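PDB 6Y1W: putative tryptophan halogenase from Xanthomonas campestris pv. campestris, which probably acts as a flavin-dependent halogenase, using an FAD cofactor to halogenate an aromatic substrate. Local coordinates for residues G191-D196 against G200-L205; T46-D51 against T211-D216. All blocks are in the same frame, centred on the assembly; numbering follows the deposited sequence.

Interaction 1: residues G191-D196 against G200-L205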
ATOM      1  N   GLY A 191     -14.392  39.817  -3.027  1.00 32.48           N
ATOM      2  CA  GLY A 191     -14.464  40.660  -4.211  1.00 31.45           C
ATOM      3  C   GLY A 191     -13.254  40.561  -5.124  1.00 40.86           C
ATOM      4  O   GLY A 191     -13.387  40.691  -6.346  1.00 42.65           O
ATOM      5  N   SER A 192     -12.069  40.340  -4.557  1.00 35.17           N
ATOM      6  CA  SER A 192     -10.877  40.165  -5.376  1.00 30.78           C
ATOM      7  C   SER A 192      -9.818  39.389  -4.599  1.00 31.82           C
ATOM      8  O   SER A 192      -9.864  39.288  -3.368  1.00 33.30           O
ATOM      9  CB  SER A 192     -10.333  41.511  -5.859  1.00 35.96           C
ATOM     10  OG  SER A 192      -9.879  42.305  -4.786  1.00 38.95           O
ATOM     11  N   VAL A 193      -8.882  38.808  -5.351  1.00 30.27           N
ATOM     12  CA  VAL A 193      -7.752  38.070  -4.809  1.00 26.42           C
ATOM     13  C   VAL A 193      -6.480  38.777  -5.247  1.00 31.28           C
ATOM     14  O   VAL A 193      -6.271  38.989  -6.447  1.00 39.78           O
ATOM     15  CB  VAL A 193      -7.762  36.615  -5.295  1.00 27.30           C
ATOM     16  CG1 VAL A 193      -6.644  35.826  -4.648  1.00 23.35           C
ATOM     17  CG2 VAL A 193      -9.130  35.986  -5.021  1.00 25.92           C
ATOM     18  N   GLN A 194      -5.622  39.112  -4.289  1.00 25.26           N
ATOM     19  CA  GLN A 194      -4.365  39.804  -4.563  1.00 29.61           C
ATOM     20  C   GLN A 194      -3.231  38.800  -4.560  1.00 36.80           C
ATOM     21  O   GLN A 194      -3.166  37.921  -3.701  1.00 31.65           O
ATOM     22  CB  GLN A 194      -4.084  40.888  -3.526  1.00 32.53           C
ATOM     23  CG  GLN A 194      -5.211  41.879  -3.367  1.00 49.11           C
ATOM     24  CD  GLN A 194      -4.803  43.101  -2.573  1.00 53.99           C
ATOM     25  OE1 GLN A 194      -4.113  42.993  -1.555  1.00 43.36           O
ATOM     26  NE2 GLN A 194      -5.248  44.273  -3.020  1.00 49.64           N
ATOM     27  N   THR A 195      -2.345  38.921  -5.537  1.00 26.86           N
ATOM     28  CA  THR A 195      -1.209  38.032  -5.643  1.00 23.91           C
ATOM     29  C   THR A 195       0.066  38.838  -5.485  1.00 32.26           C
ATOM     30  O   THR A 195       0.082  40.061  -5.680  1.00 33.36           O
ATOM     31  CB  THR A 195      -1.185  37.277  -6.972  1.00 27.78           C
ATOM     32  OG1 THR A 195      -1.259  38.213  -8.053  1.00 30.90           O
ATOM     33  CG2 THR A 195      -2.364  36.302  -7.064  1.00 27.14           C
ATOM     34  N   ASP A 196       1.143  38.129  -5.183  1.00 29.93           N
ATOM     35  CA  ASP A 196       2.439  38.767  -5.037  1.00 31.23           C
ATOM     36  C   ASP A 196       2.992  39.066  -6.419  1.00 46.94           C
ATOM     37  O   ASP A 196       2.905  38.235  -7.321  1.00 35.26           O
ATOM     38  CB  ASP A 196       3.403  37.861  -4.270  1.00 37.81           C
ATOM     39  CG  ASP A 196       4.816  38.451  -4.162  1.00 47.14           C
ATOM     40  OD1 ASP A 196       5.073  39.222  -3.215  1.00 56.26           O
ATOM     41  OD2 ASP A 196       5.671  38.146  -5.026  1.00 49.21           O
ATOM     42  N   GLY A 200       3.801  35.367  -7.816  1.00 25.74           N
ATOM     43  CA  GLY A 200       2.493  34.872  -8.164  1.00 23.65           C
ATOM     44  C   GLY A 200       1.741  34.242  -7.010  1.00 25.10           C
ATOM     45  O   GLY A 200       0.573  33.882  -7.191  1.00 25.71           O
ATOM     46  N   ASP A 201       2.350  34.121  -5.830  1.00 27.36           N
ATOM     47  CA  ASP A 201       1.620  33.543  -4.696  1.00 24.66           C
ATOM     48  C   ASP A 201       0.402  34.385  -4.358  1.00 24.46           C
ATOM     49  O   ASP A 201       0.364  35.594  -4.599  1.00 27.05           O
ATOM     50  CB  ASP A 201       2.494  33.459  -3.446  1.00 22.81           C
ATOM     51  CG  ASP A 201       3.615  32.498  -3.585  1.00 27.71           C
ATOM     52  OD1 ASP A 201       3.692  31.793  -4.606  1.00 28.67           O
ATOM     53  OD2 ASP A 201       4.457  32.476  -2.670  1.00 32.87           O
ATOM     54  N   ILE A 202      -0.615  33.744  -3.775  1.00 22.63           N
ATOM     55  CA  ILE A 202      -1.724  34.522  -3.242  1.00 20.13           C
ATOM     56  C   ILE A 202      -1.237  35.325  -2.038  1.00 19.42           C
ATOM     57  O   ILE A 202      -0.565  34.794  -1.147  1.00 20.27           O
ATOM     58  CB  ILE A 202      -2.891  33.612  -2.846  1.00 22.90           C
ATOM     59  CG1 ILE A 202      -3.333  32.799  -4.058  1.00 24.81           C
ATOM     60  CG2 ILE A 202      -4.031  34.469  -2.241  1.00 21.49           C
ATOM     61  CD1 ILE A 202      -4.425  31.837  -3.765  1.00 27.18           C
ATOM     62  N   ALA A 203      -1.586  36.611  -1.998  1.00 26.68           N
ATOM     63  CA  ALA A 203      -1.206  37.478  -0.883  1.00 25.23           C
ATOM     64  C   ALA A 203      -2.348  37.765   0.090  1.00 23.61           C
ATOM     65  O   ALA A 203      -2.121  37.814   1.305  1.00 24.31           O
ATOM     66  CB  ALA A 203      -0.657  38.810  -1.412  1.00 30.75           C
ATOM     67  N   ALA A 204      -3.570  37.956  -0.403  1.00 23.79           N
ATOM     68  CA  ALA A 204      -4.670  38.335   0.470  1.00 24.09           C
ATOM     69  C   ALA A 204      -5.973  38.179  -0.284  1.00 25.86           C
ATOM     70  O   ALA A 204      -6.003  38.217  -1.518  1.00 29.23           O
ATOM     71  CB  ALA A 204      -4.537  39.785   0.962  1.00 28.17           C
ATOM     72  N   LEU A 205      -7.054  38.047   0.474  1.00 20.69           N
ATOM     73  CA  LEU A 205      -8.388  38.173  -0.086  1.00 22.44           C
ATOM     74  C   LEU A 205      -8.921  39.554   0.267  1.00 29.23           C
ATOM     75  O   LEU A 205      -8.568  40.126   1.309  1.00 32.05           O
ATOM     76  CB  LEU A 205      -9.353  37.113   0.451  1.00 21.17           C
ATOM     77  CG  LEU A 205      -8.833  35.674   0.446  1.00 22.16           C
ATOM     78  CD1 LEU A 205      -9.873  34.803   1.131  1.00 25.72           C
ATOM     79  CD2 LEU A 205      -8.531  35.160  -0.974  1.00 23.78           C
TER

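Interaction 2: residues T46-D51 against T211-D216. With BU9 (Meso-2,3-Butanediol), chain M.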
ATOM      1  N   THR A  46      -8.257  31.593   9.653  1.00 15.84           N
ATOM      2  CA  THR A  46      -9.423  32.399   9.320  1.00 13.68           C
ATOM      3  C   THR A  46     -10.210  31.719   8.218  1.00 17.63           C
ATOM      4  O   THR A  46      -9.622  31.280   7.228  1.00 20.54           O
ATOM      5  CB  THR A  46      -8.975  33.775   8.851  1.00 16.68           C
ATOM      6  OG1 THR A  46      -8.174  34.382   9.896  1.00 21.58           O
ATOM      7  CG2 THR A  46     -10.176  34.637   8.451  1.00 21.22           C
ATOM      8  N   LEU A  47     -11.539  31.649   8.374  1.00 15.47           N
ATOM      9  CA  LEU A  47     -12.415  31.108   7.331  1.00 14.18           C
ATOM     10  C   LEU A  47     -13.377  32.201   6.890  1.00 20.56           C
ATOM     11  O   LEU A  47     -14.019  32.845   7.733  1.00 20.42           O
ATOM     12  CB  LEU A  47     -13.196  29.873   7.828  1.00 17.12           C
ATOM     13  CG  LEU A  47     -13.994  29.120   6.741  1.00 16.41           C
ATOM     14  CD1 LEU A  47     -14.133  27.665   7.165  1.00 15.66           C
ATOM     15  CD2 LEU A  47     -15.393  29.745   6.489  1.00 16.59           C
ATOM     16  N   VAL A  48     -13.437  32.427   5.576  1.00 16.43           N
ATOM     17  CA  VAL A  48     -14.313  33.419   4.952  1.00 18.71           C
ATOM     18  C   VAL A  48     -15.438  32.677   4.242  1.00 19.63           C
ATOM     19  O   VAL A  48     -15.184  31.830   3.385  1.00 20.29           O
ATOM     20  CB  VAL A  48     -13.550  34.291   3.948  1.00 22.01           C
ATOM     21  CG1 VAL A  48     -14.497  35.321   3.283  1.00 24.28           C
ATOM     22  CG2 VAL A  48     -12.344  34.959   4.642  1.00 23.46           C
ATOM     23  N   GLU A  49     -16.679  33.028   4.561  1.00 17.53           N
ATOM     24  CA  GLU A  49     -17.805  32.419   3.865  1.00 19.74           C
ATOM     25  C   GLU A  49     -18.958  33.406   3.868  1.00 23.85           C
ATOM     26  O   GLU A  49     -19.096  34.237   4.772  1.00 22.17           O
ATOM     27  CB  GLU A  49     -18.261  31.094   4.500  1.00 17.62           C
ATOM     28  CG  GLU A  49     -18.826  31.236   5.931  1.00 20.17           C
ATOM     29  CD  GLU A  49     -19.398  29.930   6.504  1.00 19.79           C
ATOM     30  OE1 GLU A  49     -19.740  28.994   5.730  1.00 25.14           O
ATOM     31  OE2 GLU A  49     -19.557  29.847   7.740  1.00 22.61           O
ATOM     32  N   SER A  50     -19.829  33.250   2.884  1.00 24.63           N
ATOM     33  CA  SER A  50     -20.987  34.115   2.710  1.00 20.05           C
ATOM     34  C   SER A  50     -22.225  33.399   3.227  1.00 29.29           C
ATOM     35  O   SER A  50     -22.434  32.221   2.910  1.00 27.98           O
ATOM     36  CB  SER A  50     -21.171  34.452   1.233  1.00 25.11           C
ATOM     37  OG  SER A  50     -22.425  35.065   1.046  1.00 35.29           O
ATOM     38  N   ASP A  51     -23.049  34.107   4.014  1.00 30.72           N
ATOM     39  CA  ASP A  51     -24.335  33.541   4.433  1.00 33.95           C
ATOM     40  C   ASP A  51     -25.302  33.339   3.268  1.00 37.69           C
ATOM     41  O   ASP A  51     -26.312  32.639   3.421  1.00 38.26           O
ATOM     42  CB  ASP A  51     -24.988  34.432   5.492  1.00 31.76           C
ATOM     43  CG  ASP A  51     -24.314  34.311   6.835  1.00 41.40           C
ATOM     44  OD1 ASP A  51     -23.674  33.265   7.060  1.00 37.95           O
ATOM     45  OD2 ASP A  51     -24.395  35.254   7.649  1.00 51.67           O
ATOM     46  N   THR A 211     -12.543  44.644   3.285  1.00 37.30           N
ATOM     47  CA  THR A 211     -11.735  43.977   4.296  1.00 30.43           C
ATOM     48  C   THR A 211     -10.658  43.172   3.592  1.00 29.49           C
ATOM     49  O   THR A 211     -10.957  42.385   2.692  1.00 33.63           O
ATOM     50  CB  THR A 211     -12.606  43.054   5.150  1.00 45.69           C
ATOM     51  OG1 THR A 211     -13.623  43.815   5.811  1.00 47.68           O
ATOM     52  CG2 THR A 211     -11.764  42.324   6.180  1.00 38.68           C
ATOM     53  N   ARG A 212      -9.406  43.417   3.962  1.00 30.88           N
ATOM     54  CA  ARG A 212      -8.251  42.702   3.427  1.00 29.20           C
ATOM     55  C   ARG A 212      -7.824  41.622   4.417  1.00 36.42           C
ATOM     56  O   ARG A 212      -7.565  41.926   5.586  1.00 35.23           O
ATOM     57  CB  ARG A 212      -7.105  43.679   3.159  1.00 40.96           C
ATOM     58  CG  ARG A 212      -5.924  43.076   2.455  1.00 41.90           C
ATOM     59  CD  ARG A 212      -5.071  44.162   1.801  1.00 42.78           C
ATOM     60  NE  ARG A 212      -3.979  43.562   1.055  1.00 39.08           N
ATOM     61  CZ  ARG A 212      -2.856  43.148   1.618  1.00 33.71           C
ATOM     62  NH1 ARG A 212      -2.686  43.287   2.928  1.00 40.64           N
ATOM     63  NH2 ARG A 212      -1.905  42.598   0.881  1.00 47.23           N
ATOM     64  N   ILE A 213      -7.797  40.366   3.969  1.00 26.43           N
ATOM     65  CA  ILE A 213      -7.365  39.240   4.798  1.00 23.94           C
ATOM     66  C   ILE A 213      -6.080  38.665   4.213  1.00 27.79           C
ATOM     67  O   ILE A 213      -6.103  38.021   3.155  1.00 25.12           O
ATOM     68  CB  ILE A 213      -8.450  38.163   4.913  1.00 28.08           C
ATOM     69  CG1 ILE A 213      -9.758  38.832   5.359  1.00 32.01           C
ATOM     70  CG2 ILE A 213      -7.979  36.999   5.877  1.00 24.11           C
ATOM     71  CD1 ILE A 213     -10.979  38.148   4.939  1.00 32.75           C
ATOM     72  N   GLU A 214      -4.971  38.885   4.904  1.00 23.35           N
ATOM     73  CA  GLU A 214      -3.673  38.385   4.484  1.00 20.80           C
ATOM     74  C   GLU A 214      -3.497  36.954   4.971  1.00 24.86           C
ATOM     75  O   GLU A 214      -4.115  36.531   5.951  1.00 26.34           O
ATOM     76  CB  GLU A 214      -2.538  39.245   5.052  1.00 30.52           C
ATOM     77  CG  GLU A 214      -2.250  40.507   4.254  1.00 35.62           C
ATOM     78  CD  GLU A 214      -1.033  41.291   4.747  1.00 48.22           C
ATOM     79  OE1 GLU A 214      -0.415  40.917   5.774  1.00 40.98           O
ATOM     80  OE2 GLU A 214      -0.692  42.294   4.086  1.00 58.11           O
ATOM     81  N   GLY A 215      -2.658  36.201   4.273  1.00 21.60           N
ATOM     82  CA  GLY A 215      -2.328  34.871   4.759  1.00 19.34           C
ATOM     83  C   GLY A 215      -1.080  34.345   4.096  1.00 23.44           C
ATOM     84  O   GLY A 215      -0.555  34.918   3.133  1.00 20.40           O
ATOM     85  N   ASP A 216      -0.606  33.221   4.629  1.00 16.76           N
ATOM     86  CA  ASP A 216       0.565  32.536   4.095  1.00 17.13           C
ATOM     87  C   ASP A 216       0.188  31.327   3.255  1.00 18.11           C
ATOM     88  O   ASP A 216       0.904  30.985   2.312  1.00 19.09           O
ATOM     89  CB  ASP A 216       1.490  32.092   5.239  1.00 17.08           C
ATOM     90  CG  ASP A 216       1.897  33.258   6.126  1.00 20.02           C
ATOM     91  OD1 ASP A 216       2.296  34.311   5.574  1.00 24.34           O
ATOM     92  OD2 ASP A 216       1.768  33.141   7.369  1.00 18.42           O
TER
HETATM   93  C03 BU9 M 611     -17.792  32.460  -2.487  0.81 31.37           C
HETATM   94  C04 BU9 M 611     -17.800  33.632  -1.496  0.81 30.05           C
HETATM   95  O06 BU9 M 611     -16.830  34.563  -1.902  0.81 36.41           O
HETATM   96  C05 BU9 M 611     -17.523  33.156  -0.061  0.81 37.91           C
HETATM   97  C01 BU9 M 611     -18.497  32.039   0.332  0.81 25.17           C
HETATM   98  O6  BU9 M 611     -16.198  32.685   0.073  0.81 38.91           O

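Interaction 1: residues G191-D196 against G200-L205
Val193 packs against Ile202 and Leu205 on the tight side of this hairpin. The side chains of Val193 and Ile202 meet at a slant, Val193 CG1, anti to its backbone N (chi1 -176°), lying 3.8 Å from Ile202 CG2, while Val193 CG2 runs alongside Leu205 CD2 at 4.2 Å, these two side chains pointing the same way. Leu228 of helix 227-232 covers both Val193 and Leu205, and Phe218 closes on Ile202 and Leu205. Backbone bonds hold the same region: Gln194 N donates to Ala204 O at 2.9 Å with an almost straight N-H...O angle of 170°. In the return direction, Gln194 O takes a short bond from Ala203 N (2.7 Å) and a weak one from Ala204 N (3.3 Å). One residue thus faces two, which defines a classic beta bulge in the antiparallel hairpin of strands 184-195 and 202-207, and the register slips by one before Thr195 pairs with Ile202. Past the bulge, side-chain packing gives way to backbone bonds on a more solvent-exposed side. Asp196 N reaches Asp201 O at 2.7 Å, and Gly200 N approaches Asp196 O from above its carbonyl plane (3.0 Å). Thr195 is exposed, offering mainly CB and CG2 to the carbonyl oxygens of Gly200 and Asp201. The carboxylate of Asp196 turns back to the turn itself, where OD2 accepts from the backbone N of His198 and Ser199.

Interaction 2: residues T46-D51 against T211-D216
On the inner side of the curled edge of the Rossmann-type sheet, beside the pocket that holds meso-2,3-butanediol, Ile213 meets Val48 and Thr46. The contact is entirely between aliphatic groups: Ile213 CD1 presses on Val48 CG2 at 3.5 Å, closer than two methyls normally sit, and Ile213 CG2 rests 4.1 Å from the methyl CG2 of Thr46. Ile213 therefore uses two branches on two residues of one strand. Its CG1 stands beside the backbone N (chi1 -52°) and carries CD1 to Val48, whereas CG2, anti to that N, is left for Thr46. The side chains of Val48 and Ile213 run past one another in antiparallel fashion. Strands 212-214 and 44-49 are first and fourth in the sheet, yet the CA atoms of Thr46 and Ile213 are only 8.5 Å apart, which requires strong curling; Ile186 and Leu207, from the strands between, also touch Ile213.

On the other side of strand 212-214, Arg212 NH1 and Glu214 OE2 form a salt bridge whose 2.5 Å length is unusually short and its exact value doubtful. OE2 lies in the guanidinium plane, but NH1 meets it on the anti side, 26° out of the carboxylate plane. Glu214 OE1 makes a salt bridge with Arg18.

Beyond Val48 the chain borders the diol, whose C01 is 3.6 Å from Glu49 CA; Ile190 N is hydrogen-bonded to the ligand. The Glu49 carboxylate makes a salt bridge with Arg185 in this flavin-free structure, but its place at the end of the second parallel strand is consistent with the acidic residue of dinucleotide-binding Rossmann folds.

Both interactions belong to the same mixed sheet, their centres 11 Å apart. Across it the strands run 212-214, 202-207, 184-195, 44-49: interaction 1 joins the middle neighbours, whereas interaction 2 spans from the first to the fourth. Along the chain, 46-51 comes first, then both halves of the hairpin, then 211-216. The two contacts meet directly, for Leu205 O and Ile213 N are 2.8 Å apart, a probable backbone hydrogen bond, and Gln194 OE1 probably bonds Arg212 NE at 2.7 Å. Strands 184-195, 202-207 and 212-214 form an antiparallel meander, with 184-195 running parallel to 44-49. It lies near the predicted FAD site without touching it: the Val48 side chain is about 8 Å from Gly24.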